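Long-range contacts in protein yojF (Bacillus subtilis, PDB 1NJH), which is of unknown function but belongs to the DUF1806 family and forms a small, mostly beta protein that pairs with a second copy of itself: residues K5-E10 against T85-D90; Q13-R18 against N93-A98; P67-L72 against Y80-T85; V24-E29 against I108-S113. All blocks are in the same frame, centred on the assembly; numbering follows the deposited sequence.

Contact 1: residues K5-E10 against T85-D90; sequences KAIIKE and TEYTVD. With IPA (isopropyl alcohol), chain B.
Tyr87 reaches Ile7 and Ile8 because its CG stands between the backbone N and the carbonyl carbon (chi1 83°), which brings the ring against the backbone of Ala6 to Ile8. In Ile7, CG1 sits beside the backbone N (chi1 -76°), and this branch lies against the ring, CG1 3.8 Å from Tyr87 CD2. Ile7 CD1 continues over the peptide between Thr85 and Glu86. The side chain of Ile8 passes the phenol end at a slant, with Ile8 CB 3.6 Å from Tyr87 OH. The carbonyl oxygen of Ala6 meets the ring edge in plane, 3.5 Å from Tyr87 CE2.

The backbones form a very short antiparallel pairing. Lys5 N bonds to Tyr87 O at 2.8 Å, and Tyr87 N returns a bond to Lys5 O. Ile7 N then bonds to Thr85 O at 2.9 Å. Thr85 and Glu86 both face Ala98 in a classic beta bulge.

Strand 5-6 thus pairs with strand 78-89 just before the helix starts, with Ile8 as its N-cap residue. Lys9 NZ donates a 2.9 Å bond to O2 of an isopropyl alcohol, probably from the crystallisation liquor. The Tyr87 ring carbons meet Ile7, while the hydroxyl lies by the Ile8 side chain and bonds to Asp11 OD1.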
loop_
_atom_site.group_PDB
_atom_site.type_symbol
_atom_site.label_atom_id
_atom_site.label_comp_id
_atom_site.label_asym_id
_atom_site.label_seq_id
_atom_site.Cartn_x
_atom_site.Cartn_y
_atom_site.Cartn_z
ATOM N N LYS A 5 6.840 15.763 -13.919
ATOM C CA LYS A 5 8.160 16.127 -14.406
ATOM C C LYS A 5 9.206 15.262 -13.711
ATOM O O LYS A 5 8.981 14.779 -12.602
ATOM C CB LYS A 5 8.425 17.606 -14.112
ATOM C CG LYS A 5 9.798 18.095 -14.532
ATOM C CD LYS A 5 9.973 19.579 -14.227
ATOM C CE LYS A 5 11.326 20.084 -14.708
ATOM N NZ LYS A 5 11.486 21.553 -14.504
ATOM N N ALA A 6 10.346 15.065 -14.367
ATOM C CA ALA A 6 11.422 14.270 -13.798
ATOM C C ALA A 6 11.728 14.757 -12.390
ATOM O O ALA A 6 11.811 15.964 -12.131
ATOM C CB ALA A 6 12.664 14.368 -14.667
ATOM N N ILE A 7 11.904 13.811 -11.478
ATOM C CA ILE A 7 12.178 14.136 -10.084
ATOM C C ILE A 7 13.441 14.942 -9.788
ATOM O O ILE A 7 14.536 14.615 -10.248
ATOM C CB ILE A 7 12.216 12.841 -9.221
ATOM C CG1 ILE A 7 10.785 12.353 -8.988
ATOM C CG2 ILE A 7 12.952 13.089 -7.894
ATOM C CD1 ILE A 7 10.707 11.040 -8.231
ATOM N N ILE A 8 13.258 16.010 -9.018
ATOM C CA ILE A 8 14.362 16.850 -8.568
ATOM C C ILE A 8 14.408 16.491 -7.088
ATOM O O ILE A 8 13.593 16.965 -6.291
ATOM C CB ILE A 8 14.062 18.355 -8.727
ATOM C CG1 ILE A 8 13.897 18.699 -10.206
ATOM C CG2 ILE A 8 15.202 19.174 -8.131
ATOM C CD1 ILE A 8 13.460 20.124 -10.457
ATOM N N LYS A 9 15.345 15.617 -6.746
ATOM C CA LYS A 9 15.505 15.116 -5.394
ATOM C C LYS A 9 15.322 16.120 -4.266
ATOM O O LYS A 9 14.535 15.889 -3.347
ATOM C CB LYS A 9 16.865 14.450 -5.274
ATOM C CG LYS A 9 16.936 13.409 -4.188
ATOM C CD LYS A 9 18.294 12.757 -4.195
ATOM C CE LYS A 9 18.421 11.727 -3.099
ATOM N NZ LYS A 9 19.765 11.097 -3.147
ATOM N N GLU A 10 16.042 17.236 -4.326
ATOM C CA GLU A 10 15.940 18.240 -3.274
ATOM C C GLU A 10 14.570 18.895 -3.132
ATOM O O GLU A 10 14.167 19.248 -2.012
ATOM C CB GLU A 10 17.012 19.318 -3.472
ATOM C CG GLU A 10 18.389 18.956 -2.919
ATOM C CD GLU A 10 18.991 17.714 -3.554
ATOM O OE1 GLU A 10 18.421 16.617 -3.388
ATOM O OE2 GLU A 10 20.040 17.835 -4.223
ATOM N N THR A 85 10.009 8.086 -10.463
ATOM C CA THR A 85 10.827 8.852 -11.408
ATOM C C THR A 85 10.305 10.248 -11.714
ATOM O O THR A 85 11.073 11.121 -12.137
ATOM C CB THR A 85 10.967 8.117 -12.762
ATOM O OG1 THR A 85 9.672 7.945 -13.345
ATOM C CG2 THR A 85 11.638 6.763 -12.578
ATOM N N GLU A 86 9.009 10.470 -11.512
ATOM C CA GLU A 86 8.420 11.771 -11.805
ATOM C C GLU A 86 7.536 12.295 -10.687
ATOM O O GLU A 86 7.129 11.546 -9.793
ATOM C CB GLU A 86 7.628 11.688 -13.108
ATOM C CG GLU A 86 6.525 10.651 -13.096
ATOM C CD GLU A 86 5.930 10.424 -14.472
ATOM O OE1 GLU A 86 4.827 9.841 -14.550
ATOM O OE2 GLU A 86 6.571 10.823 -15.471
ATOM N N TYR A 87 7.232 13.587 -10.740
ATOM C CA TYR A 87 6.414 14.204 -9.708
ATOM C C TYR A 87 5.942 15.595 -10.091
ATOM O O TYR A 87 6.283 16.123 -11.150
ATOM C CB TYR A 87 7.231 14.352 -8.417
ATOM C CG TYR A 87 8.119 15.593 -8.398
ATOM C CD1 TYR A 87 7.908 16.609 -7.467
ATOM C CD2 TYR A 87 9.151 15.752 -9.319
ATOM C CE1 TYR A 87 8.706 17.758 -7.457
ATOM C CE2 TYR A 87 9.958 16.896 -9.316
ATOM C CZ TYR A 87 9.729 17.892 -8.385
ATOM O OH TYR A 87 10.524 19.022 -8.379
ATOM N N THR A 88 5.173 16.179 -9.181
ATOM C CA THR A 88 4.691 17.545 -9.295
ATOM C C THR A 88 3.943 17.861 -8.021
ATOM O O THR A 88 3.646 16.977 -7.219
ATOM C CB THR A 88 3.723 17.763 -10.468
ATOM O OG1 THR A 88 3.552 19.177 -10.670
ATOM C CG2 THR A 88 2.353 17.163 -10.158
ATOM N N VAL A 89 3.657 19.137 -7.831
ATOM C CA VAL A 89 2.892 19.588 -6.690
ATOM C C VAL A 89 1.803 20.357 -7.401
ATOM O O VAL A 89 2.084 21.369 -8.043
ATOM C CB VAL A 89 3.716 20.504 -5.792
ATOM C CG1 VAL A 89 2.824 21.138 -4.734
ATOM C CG2 VAL A 89 4.835 19.691 -5.144
ATOM N N ASP A 90 0.569 19.871 -7.308
ATOM C CA ASP A 90 -0.537 20.498 -8.015
ATOM C C ASP A 90 -1.147 21.737 -7.390
ATOM O O ASP A 90 -0.715 22.198 -6.338
ATOM C CB ASP A 90 -1.622 19.455 -8.307
ATOM C CG ASP A 90 -2.304 18.934 -7.061
ATOM O OD1 ASP A 90 -2.962 17.886 -7.179
ATOM O OD2 ASP A 90 -2.201 19.561 -5.982
HETATM C C1 IPA B . 20.936 7.790 0.065
HETATM C C2 IPA B . 21.232 8.885 -0.811
HETATM C C3 IPA B . 21.231 8.456 -2.231
HETATM O O2 IPA B . 20.258 9.901 -0.550
#

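Contact 2: residues Q13-R18 against N93-A98; sequences QASLER and NRLLMA
Leu95 turns its two methyl groups to Ser15 and Leu16 of helix 9-18. Leu95 CD2 lies 3.6 Å from Leu16 CD2, where the two side chains cross. The same methyl is 3.5 Å from Ser15 OG, and Leu95 CD1 is almost as near to that oxygen. Selenomethionine Met97 adds its terminal methyl, Met97 CE being 4.3 Å from Leu16 CD2. At the other end, Arg18 and Asn93 approach from opposite directions. Arg18 is modelled in two conformers; in the one described, Arg18 NH1 is 2.9 Å from Asn93 OD1, so this approach is doubtful.

Ser15 OG is anti to the backbone N (chi1 -177°), which points it at the Leu95 methyls. Asn93 is held in turn, for its ND2 bonds to Glu114 OE2. An alanine in place of Asn93 is likely to leave Glu114 OE2 without this donor.

Further out, Leu95 and Met97 belong to strand 95-101, which bonds through its backbone to strand 106-113 at Ile112 and Leu110. The helix also packs on strand 68-74, Leu16 touching Val70 and Leu72, and on strand 78-89, Ser15 touching Val89. The axes of helix 13-18 and strand 95-98 cross at -129°.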
loop_
_atom_site.group_PDB
_atom_site.type_symbol
_atom_site.label_atom_id
_atom_site.label_comp_id
_atom_site.label_asym_id
_atom_site.label_seq_id
_atom_site.Cartn_x
_atom_site.Cartn_y
_atom_site.Cartn_z
ATOM N N GLN A 13 12.245 16.328 -1.461
ATOM C CA GLN A 13 12.596 16.258 -0.049
ATOM C C GLN A 13 11.984 17.439 0.690
ATOM O O GLN A 13 11.418 17.284 1.768
ATOM C CB GLN A 13 14.114 16.270 0.143
ATOM C CG GLN A 13 14.527 16.199 1.607
ATOM C CD GLN A 13 14.104 14.893 2.270
ATOM O OE1 GLN A 13 14.328 13.804 1.728
ATOM N NE2 GLN A 13 13.506 14.996 3.450
ATOM N N ALA A 14 12.097 18.629 0.111
ATOM C CA ALA A 14 11.531 19.816 0.739
ATOM C C ALA A 14 10.015 19.688 0.852
ATOM O O ALA A 14 9.415 20.116 1.833
ATOM C CB ALA A 14 11.894 21.058 -0.071
ATOM N N SER A 15 9.394 19.094 -0.160
ATOM C CA SER A 15 7.945 18.919 -0.160
ATOM C C SER A 15 7.503 17.895 0.894
ATOM O O SER A 15 6.480 18.074 1.565
ATOM C CB SER A 15 7.477 18.472 -1.549
ATOM O OG SER A 15 6.063 18.363 -1.600
ATOM N N LEU A 16 8.273 16.822 1.044
ATOM C CA LEU A 16 7.937 15.802 2.030
ATOM C C LEU A 16 7.984 16.379 3.440
ATOM O O LEU A 16 7.086 16.145 4.243
ATOM C CB LEU A 16 8.890 14.603 1.930
ATOM C CG LEU A 16 8.838 13.723 0.673
ATOM C CD1 LEU A 16 10.048 12.774 0.662
ATOM C CD2 LEU A 16 7.549 12.897 0.634
ATOM N N GLU A 17 9.029 17.142 3.747
ATOM C CA GLU A 17 9.162 17.723 5.079
ATOM C C GLU A 17 8.020 18.694 5.361
ATOM O O GLU A 17 7.657 18.931 6.512
ATOM C CB GLU A 17 10.526 18.414 5.192
ATOM C CG GLU A 17 11.636 17.473 4.776
ATOM C CD GLU A 17 13.020 18.079 4.807
ATOM O OE1 GLU A 17 13.153 19.295 4.548
ATOM O OE2 GLU A 17 13.980 17.321 5.061
ATOM N N ARG A 18 7.449 19.235 4.294
ATOM C CA ARG A 18 6.341 20.172 4.394
ATOM C C ARG A 18 5.125 19.524 5.059
ATOM O O ARG A 18 4.465 20.137 5.899
ATOM C CB ARG A 18 5.963 20.653 2.993
ATOM C CG ARG A 18 4.870 21.704 2.932
ATOM C CD ARG A 18 4.354 21.830 1.505
ATOM N NE ARG A 18 5.448 21.933 0.540
ATOM C CZ ARG A 18 5.302 21.814 -0.776
ATOM N NH1 ARG A 18 4.104 21.586 -1.295
ATOM N NH2 ARG A 18 6.358 21.916 -1.572
ATOM N N ASN A 93 -1.885 21.826 -3.943
ATOM C CA ASN A 93 -0.714 21.621 -3.110
ATOM C C ASN A 93 -0.591 20.156 -2.692
ATOM O O ASN A 93 -0.272 19.849 -1.543
ATOM C CB ASN A 93 -0.786 22.509 -1.869
ATOM C CG ASN A 93 0.508 22.514 -1.088
ATOM O OD1 ASN A 93 1.558 22.890 -1.610
ATOM N ND2 ASN A 93 0.442 22.096 0.169
ATOM N N ARG A 94 -0.851 19.248 -3.621
ATOM C CA ARG A 94 -0.730 17.832 -3.301
ATOM C C ARG A 94 0.517 17.312 -3.991
ATOM O O ARG A 94 0.727 17.559 -5.184
ATOM C CB ARG A 94 -1.971 17.060 -3.775
ATOM C CG ARG A 94 -3.255 17.526 -3.124
ATOM C CD ARG A 94 -4.451 16.725 -3.611
ATOM N NE ARG A 94 -4.596 16.761 -5.064
ATOM C CZ ARG A 94 -5.623 16.228 -5.718
ATOM N NH1 ARG A 94 -6.593 15.623 -5.043
ATOM N NH2 ARG A 94 -5.674 16.286 -7.044
ATOM N N LEU A 95 1.363 16.612 -3.234
ATOM C CA LEU A 95 2.579 16.054 -3.794
ATOM C C LEU A 95 2.221 14.734 -4.471
ATOM O O LEU A 95 1.791 13.771 -3.822
ATOM C CB LEU A 95 3.640 15.827 -2.698
ATOM C CG LEU A 95 4.921 15.066 -3.082
ATOM C CD1 LEU A 95 5.714 15.864 -4.121
ATOM C CD2 LEU A 95 5.787 14.848 -1.833
ATOM N N LEU A 96 2.387 14.721 -5.786
ATOM C CA LEU A 96 2.098 13.556 -6.614
ATOM C C LEU A 96 3.379 12.955 -7.164
ATOM O O LEU A 96 4.154 13.635 -7.839
ATOM C CB LEU A 96 1.204 13.956 -7.792
ATOM C CG LEU A 96 0.015 14.847 -7.449
ATOM C CD1 LEU A 96 -0.775 15.104 -8.707
ATOM C CD2 LEU A 96 -0.839 14.201 -6.381
HETATM N N MSE A 97 3.618 11.679 -6.886
HETATM C CA MSE A 97 4.821 11.044 -7.398
HETATM C C MSE A 97 4.462 9.740 -8.095
HETATM O O MSE A 97 3.475 9.082 -7.753
HETATM C CB MSE A 97 5.798 10.775 -6.251
HETATM C CG MSE A 97 6.273 12.035 -5.583
HETATM SE SE MSE A 97 7.171 11.623 -3.931
HETATM C CE MSE A 97 5.599 11.224 -2.849
ATOM N N ALA A 98 5.266 9.360 -9.081
ATOM C CA ALA A 98 4.983 8.132 -9.810
ATOM C C ALA A 98 6.188 7.596 -10.550
ATOM O O ALA A 98 7.189 8.296 -10.739
ATOM C CB ALA A 98 3.836 8.374 -10.795
#

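Contact 3: residues P67-L72 against Y80-T85; sequences PYRVGL and YAEGLT
Tyr80 sends its ring along the neighbouring strand, and its hydroxyl arrives beside Arg69, with Tyr80 OH 3.3 Å from Arg69 CD. The ring and the guanidinium are turned 67° apart. The edge of the ring faces Gly71 CA.

Ala81 makes a reciprocal pair of backbone bonds with Val70. Val70 N to Ala81 O is 2.8 Å, and Ala81 N to Val70 O is 2.9 Å.

Glu82 bends at chi2 (71°), which folds its carboxylate back toward the backbone. Its OE1 takes the N-H of Gly83 at 2.6 Å through the anti lone pair. A water bridges the same oxygen to Arg69 NH1, and it sits in the guanidinium plane at the edge. The Arg69 and Glu82 charges do not touch directly. A leucine in place of Glu82 would probably leave Gly83 N without its side-chain acceptor and the water that joins Arg69 NH1 without its carboxylate mate.

Gly83 has a positive phi (94°) that favours glycine. Gly83 and Leu84 both face Tyr68, a G1 beta bulge. Leu84 N bonds to Tyr68 O, while the Gly83 bond to that oxygen is weak. Tyr68 N returns a 2.7 Å bond to Leu84 O.

Leu84 CD1 meets Val70 CG2 at 3.6 Å, on the inner face. At the end, Thr85 CG2 lies alongside Pro67 CB.

The two strands form a hairpin. Strand 68-74 is flanked on its other edge by strand 45-63. Val70 touches Leu110 and Leu84 touches Ile108, both of strand 106-113. Helix 9-18 packs here too, Leu16 on Val70 and Lys9 on Tyr68, while Tyr80 pairs with a strand of the second subunit.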
loop_
_atom_site.group_PDB
_atom_site.type_symbol
_atom_site.label_atom_id
_atom_site.label_comp_id
_atom_site.label_asym_id
_atom_site.label_seq_id
_atom_site.Cartn_x
_atom_site.Cartn_y
_atom_site.Cartn_z
ATOM N N PRO A 67 16.005 5.552 -10.679
ATOM C CA PRO A 67 14.763 5.972 -10.017
ATOM C C PRO A 67 15.000 6.259 -8.539
ATOM O O PRO A 67 16.093 6.050 -8.030
ATOM C CB PRO A 67 13.835 4.778 -10.235
ATOM C CG PRO A 67 14.333 4.204 -11.539
ATOM C CD PRO A 67 15.829 4.241 -11.322
ATOM N N TYR A 68 13.960 6.714 -7.849
ATOM C CA TYR A 68 14.076 7.056 -6.436
ATOM C C TYR A 68 13.171 6.239 -5.532
ATOM O O TYR A 68 12.264 5.553 -5.993
ATOM C CB TYR A 68 13.760 8.534 -6.253
ATOM C CG TYR A 68 14.646 9.432 -7.081
ATOM C CD1 TYR A 68 15.856 9.903 -6.578
ATOM C CD2 TYR A 68 14.289 9.780 -8.387
ATOM C CE1 TYR A 68 16.693 10.703 -7.349
ATOM C CE2 TYR A 68 15.119 10.579 -9.173
ATOM C CZ TYR A 68 16.319 11.037 -8.646
ATOM O OH TYR A 68 17.152 11.826 -9.410
ATOM N N ARG A 69 13.450 6.295 -4.238
ATOM C CA ARG A 69 12.642 5.579 -3.266
ATOM C C ARG A 69 12.317 6.517 -2.125
ATOM O O ARG A 69 13.165 7.268 -1.650
ATOM C CB ARG A 69 13.360 4.315 -2.770
ATOM C CG ARG A 69 14.761 4.492 -2.247
ATOM C CD ARG A 69 15.439 3.131 -2.132
ATOM N NE ARG A 69 16.680 3.202 -1.371
ATOM C CZ ARG A 69 17.824 3.690 -1.840
ATOM N NH1 ARG A 69 17.896 4.149 -3.083
ATOM N NH2 ARG A 69 18.891 3.738 -1.055
ATOM N N VAL A 70 11.067 6.487 -1.692
ATOM C CA VAL A 70 10.637 7.361 -0.623
ATOM C C VAL A 70 10.188 6.526 0.564
ATOM O O VAL A 70 9.472 5.554 0.392
ATOM C CB VAL A 70 9.445 8.261 -1.094
ATOM C CG1 VAL A 70 8.840 8.976 0.089
ATOM C CG2 VAL A 70 9.933 9.286 -2.125
ATOM N N GLY A 71 10.646 6.920 1.750
ATOM C CA GLY A 71 10.283 6.266 2.993
ATOM C C GLY A 71 9.713 7.298 3.950
ATOM O O GLY A 71 10.270 8.395 4.137
ATOM N N LEU A 72 8.588 6.955 4.568
ATOM C CA LEU A 72 7.936 7.848 5.526
ATOM C C LEU A 72 7.784 7.065 6.815
ATOM O O LEU A 72 7.237 5.968 6.788
ATOM C CB LEU A 72 6.530 8.225 5.021
ATOM C CG LEU A 72 6.375 8.770 3.600
ATOM C CD1 LEU A 72 4.885 9.029 3.328
ATOM C CD2 LEU A 72 7.185 10.064 3.454
ATOM N N TYR A 80 6.526 3.031 2.274
ATOM C CA TYR A 80 7.691 3.000 1.416
ATOM C C TYR A 80 7.309 2.719 -0.038
ATOM O O TYR A 80 6.433 1.895 -0.312
ATOM C CB TYR A 80 8.624 1.918 1.951
ATOM C CG TYR A 80 9.849 1.651 1.130
ATOM C CD1 TYR A 80 10.979 2.461 1.235
ATOM C CD2 TYR A 80 9.891 0.565 0.264
ATOM C CE1 TYR A 80 12.123 2.187 0.488
ATOM C CE2 TYR A 80 11.025 0.282 -0.482
ATOM C CZ TYR A 80 12.137 1.093 -0.368
ATOM O OH TYR A 80 13.258 0.798 -1.123
ATOM N N ALA A 81 7.948 3.434 -0.961
ATOM C CA ALA A 81 7.688 3.268 -2.393
ATOM C C ALA A 81 9.019 3.362 -3.139
ATOM O O ALA A 81 9.794 4.294 -2.923
ATOM C CB ALA A 81 6.734 4.358 -2.902
ATOM N N GLU A 82 9.270 2.399 -4.018
ATOM C CA GLU A 82 10.500 2.383 -4.822
ATOM C C GLU A 82 10.137 2.453 -6.305
ATOM O O GLU A 82 9.065 2.005 -6.705
ATOM C CB GLU A 82 11.284 1.095 -4.551
ATOM C CG GLU A 82 12.334 0.724 -5.609
ATOM C CD GLU A 82 13.552 1.634 -5.598
ATOM O OE1 GLU A 82 13.477 2.766 -6.132
ATOM O OE2 GLU A 82 14.590 1.213 -5.043
ATOM N N GLY A 83 11.032 3.017 -7.112
ATOM C CA GLY A 83 10.788 3.116 -8.541
ATOM C C GLY A 83 10.165 4.421 -8.990
ATOM O O GLY A 83 9.660 4.506 -10.106
ATOM N N LEU A 84 10.193 5.433 -8.131
ATOM C CA LEU A 84 9.619 6.734 -8.473
ATOM C C LEU A 84 10.558 7.514 -9.395
ATOM O O LEU A 84 11.761 7.601 -9.134
ATOM C CB LEU A 84 9.368 7.531 -7.195
ATOM C CG LEU A 84 8.372 6.847 -6.241
ATOM C CD1 LEU A 84 8.352 7.607 -4.924
ATOM C CD2 LEU A 84 6.961 6.792 -6.857
ATOM N N THR A 85 10.009 8.086 -10.463
ATOM C CA THR A 85 10.827 8.852 -11.408
ATOM C C THR A 85 10.305 10.248 -11.714
ATOM O O THR A 85 11.073 11.121 -12.137
ATOM C CB THR A 85 10.967 8.117 -12.762
ATOM O OG1 THR A 85 9.672 7.945 -13.345
ATOM C CG2 THR A 85 11.638 6.763 -12.578
HETATM O O HOH W 1 16.084 3.923 -5.470
#

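Contact 4: residues V24-E29 against I108-S113; sequences VYIHLE and ISLQIS
Tyr25 and Ser113 open a regular set of backbone bonds that joins strand 24-32 to strand 106-113. Tyr25 N to Ser113 O is 2.7 Å and almost straight at 178°. His27 with Gln111 and Glu29 with Ser109 repeat the pattern, each pair giving two bonds. Between them, CA-H groups lean on carbonyl oxygens, as where Leu110 CA lies 3.3 Å from His27 O.

Apolar contacts fill the inner face. Leu110 CD1 meets two neighbours, Ile26 CG2 at 3.8 Å and Leu28 CD1 at 3.9 Å. In both leucines CG is anti to the backbone N (chi1 175° in Leu110), which lets the two CD1 methyls turn toward each other. Further along, Val24 CG2 rests on Ile112 CG2 at 3.9 Å. This layer also packs on Leu72 and Val70 of strand 68-74.

The opposite face is more polar. His27 and Gln111 run side by side, ring and amide planes 52° apart. Ser109 OG lies at the edge of the His27 ring, 4.0 Å from ND1. The ring also packs edge-to-face with Tyr49. Ser113 OG bonds to Lys115 O instead of crossing to Tyr25.

The pairing thus rests on main-chain bonds and aliphatic packing. His27 ND1 is a buried nitrogen for which no partner is modelled.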
loop_
_atom_site.group_PDB
_atom_site.type_symbol
_atom_site.label_atom_id
_atom_site.label_comp_id
_atom_site.label_asym_id
_atom_site.label_seq_id
_atom_site.Cartn_x
_atom_site.Cartn_y
_atom_site.Cartn_z
ATOM N N VAL A 24 -2.170 13.684 7.269
ATOM C CA VAL A 24 -2.299 13.833 5.827
ATOM C C VAL A 24 -2.937 12.578 5.264
ATOM O O VAL A 24 -3.057 11.570 5.957
ATOM C CB VAL A 24 -0.932 14.081 5.133
ATOM C CG1 VAL A 24 -0.382 15.429 5.580
ATOM C CG2 VAL A 24 0.050 12.947 5.443
ATOM N N TYR A 25 -3.398 12.666 4.025
ATOM C CA TYR A 25 -4.009 11.521 3.378
ATOM C C TYR A 25 -3.027 10.978 2.359
ATOM O O TYR A 25 -2.346 11.738 1.674
ATOM C CB TYR A 25 -5.300 11.935 2.672
ATOM C CG TYR A 25 -6.402 12.281 3.639
ATOM C CD1 TYR A 25 -6.514 13.568 4.162
ATOM C CD2 TYR A 25 -7.312 11.314 4.057
ATOM C CE1 TYR A 25 -7.511 13.885 5.074
ATOM C CE2 TYR A 25 -8.310 11.619 4.976
ATOM C CZ TYR A 25 -8.402 12.908 5.476
ATOM O OH TYR A 25 -9.397 13.225 6.371
ATOM N N ILE A 26 -2.975 9.660 2.240
ATOM C CA ILE A 26 -2.068 9.036 1.307
ATOM C C ILE A 26 -2.754 8.109 0.293
ATOM O O ILE A 26 -3.738 7.418 0.612
ATOM C CB ILE A 26 -0.983 8.229 2.101
ATOM C CG1 ILE A 26 -0.082 9.222 2.857
ATOM C CG2 ILE A 26 -0.183 7.314 1.164
ATOM C CD1 ILE A 26 1.129 8.633 3.474
ATOM N N HIS A 27 -2.258 8.153 -0.937
ATOM C CA HIS A 27 -2.706 7.247 -1.973
ATOM C C HIS A 27 -1.423 6.501 -2.364
ATOM O O HIS A 27 -0.419 7.137 -2.702
ATOM C CB HIS A 27 -3.252 7.971 -3.204
ATOM C CG HIS A 27 -3.768 7.028 -4.244
ATOM N ND1 HIS A 27 -2.982 6.530 -5.263
ATOM C CD2 HIS A 27 -4.965 6.410 -4.357
ATOM C CE1 HIS A 27 -3.678 5.645 -5.958
ATOM N NE2 HIS A 27 -4.883 5.554 -5.428
ATOM N N LEU A 28 -1.442 5.169 -2.300
ATOM C CA LEU A 28 -0.283 4.350 -2.660
ATOM C C LEU A 28 -0.838 3.209 -3.474
ATOM O O LEU A 28 -1.665 2.439 -2.988
ATOM C CB LEU A 28 0.413 3.810 -1.415
ATOM C CG LEU A 28 1.606 2.885 -1.690
ATOM C CD1 LEU A 28 2.698 3.633 -2.447
ATOM C CD2 LEU A 28 2.126 2.334 -0.368
ATOM N N GLU A 29 -0.374 3.098 -4.708
ATOM C CA GLU A 29 -0.900 2.089 -5.615
ATOM C C GLU A 29 0.175 1.514 -6.538
ATOM O O GLU A 29 1.101 2.222 -6.951
ATOM C CB GLU A 29 -2.025 2.750 -6.440
ATOM C CG GLU A 29 -2.539 1.956 -7.647
ATOM C CD GLU A 29 -3.677 2.667 -8.392
ATOM O OE1 GLU A 29 -3.785 3.912 -8.309
ATOM O OE2 GLU A 29 -4.468 1.978 -9.083
ATOM N N ILE A 108 3.933 2.565 -10.346
ATOM C CA ILE A 108 3.716 2.904 -8.957
ATOM C C ILE A 108 3.342 4.361 -8.808
ATOM O O ILE A 108 3.756 5.216 -9.595
ATOM C CB ILE A 108 4.964 2.604 -8.113
ATOM C CG1 ILE A 108 4.683 2.935 -6.647
ATOM C CG2 ILE A 108 6.163 3.392 -8.658
ATOM C CD1 ILE A 108 5.639 2.290 -5.694
ATOM N N SER A 109 2.544 4.635 -7.784
ATOM C CA SER A 109 2.086 5.980 -7.502
ATOM C C SER A 109 2.020 6.194 -6.000
ATOM O O SER A 109 1.513 5.337 -5.279
ATOM C CB SER A 109 0.692 6.191 -8.122
ATOM O OG SER A 109 0.108 7.403 -7.683
ATOM N N LEU A 110 2.583 7.314 -5.537
ATOM C CA LEU A 110 2.533 7.693 -4.119
ATOM C C LEU A 110 2.133 9.157 -4.143
ATOM O O LEU A 110 2.811 9.985 -4.769
ATOM C CB LEU A 110 3.888 7.522 -3.410
ATOM C CG LEU A 110 3.891 8.019 -1.947
ATOM C CD1 LEU A 110 2.905 7.228 -1.083
ATOM C CD2 LEU A 110 5.322 7.913 -1.367
ATOM N N GLN A 111 1.012 9.470 -3.499
ATOM C CA GLN A 111 0.494 10.833 -3.457
ATOM C C GLN A 111 0.158 11.216 -2.008
ATOM O O GLN A 111 -0.365 10.398 -1.249
ATOM C CB GLN A 111 -0.766 10.931 -4.324
ATOM C CG GLN A 111 -0.649 10.305 -5.721
ATOM C CD GLN A 111 -1.884 10.594 -6.565
ATOM O OE1 GLN A 111 -2.979 10.739 -6.032
ATOM N NE2 GLN A 111 -1.711 10.676 -7.875
ATOM N N ILE A 112 0.439 12.468 -1.647
ATOM C CA ILE A 112 0.216 12.983 -0.299
ATOM C C ILE A 112 -0.589 14.277 -0.385
ATOM O O ILE A 112 -0.248 15.156 -1.170
ATOM C CB ILE A 112 1.585 13.273 0.387
ATOM C CG1 ILE A 112 2.450 12.007 0.340
ATOM C CG2 ILE A 112 1.367 13.764 1.813
ATOM C CD1 ILE A 112 3.873 12.158 0.850
ATOM N N SER A 113 -1.624 14.387 0.446
ATOM C CA SER A 113 -2.496 15.562 0.460
ATOM C C SER A 113 -3.016 15.862 1.858
ATOM O O SER A 113 -3.162 14.963 2.682
ATOM C CB SER A 113 -3.682 15.325 -0.481
ATOM O OG SER A 113 -4.561 16.448 -0.518
#

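Contact 3 joins the hairpin of strands 68-74 and 78-89, and contacts 1 and 3 share Thr85. Contact 1 adds strand 5-6 to the far end of strand 78-89, where Ile7 CG2 touches Tyr68 CE2 at 3.6 Å. Contacts 1 and 2 both use helix 9-18, and their centres are about 8 Å apart. Strand 95-101 links contacts 2 and 4 through Met97 N to Leu110 O, 2.8 Å. Contacts 3 and 4 meet across the core, Ala81 CB lying 3.6 Å from Ile108 CD1, and both touch the second subunit. Contacts 1 and 4 do not touch, their nearest atoms being about 6 Å apart. The isopropyl alcohol at Lys9 probably comes from crystallisation.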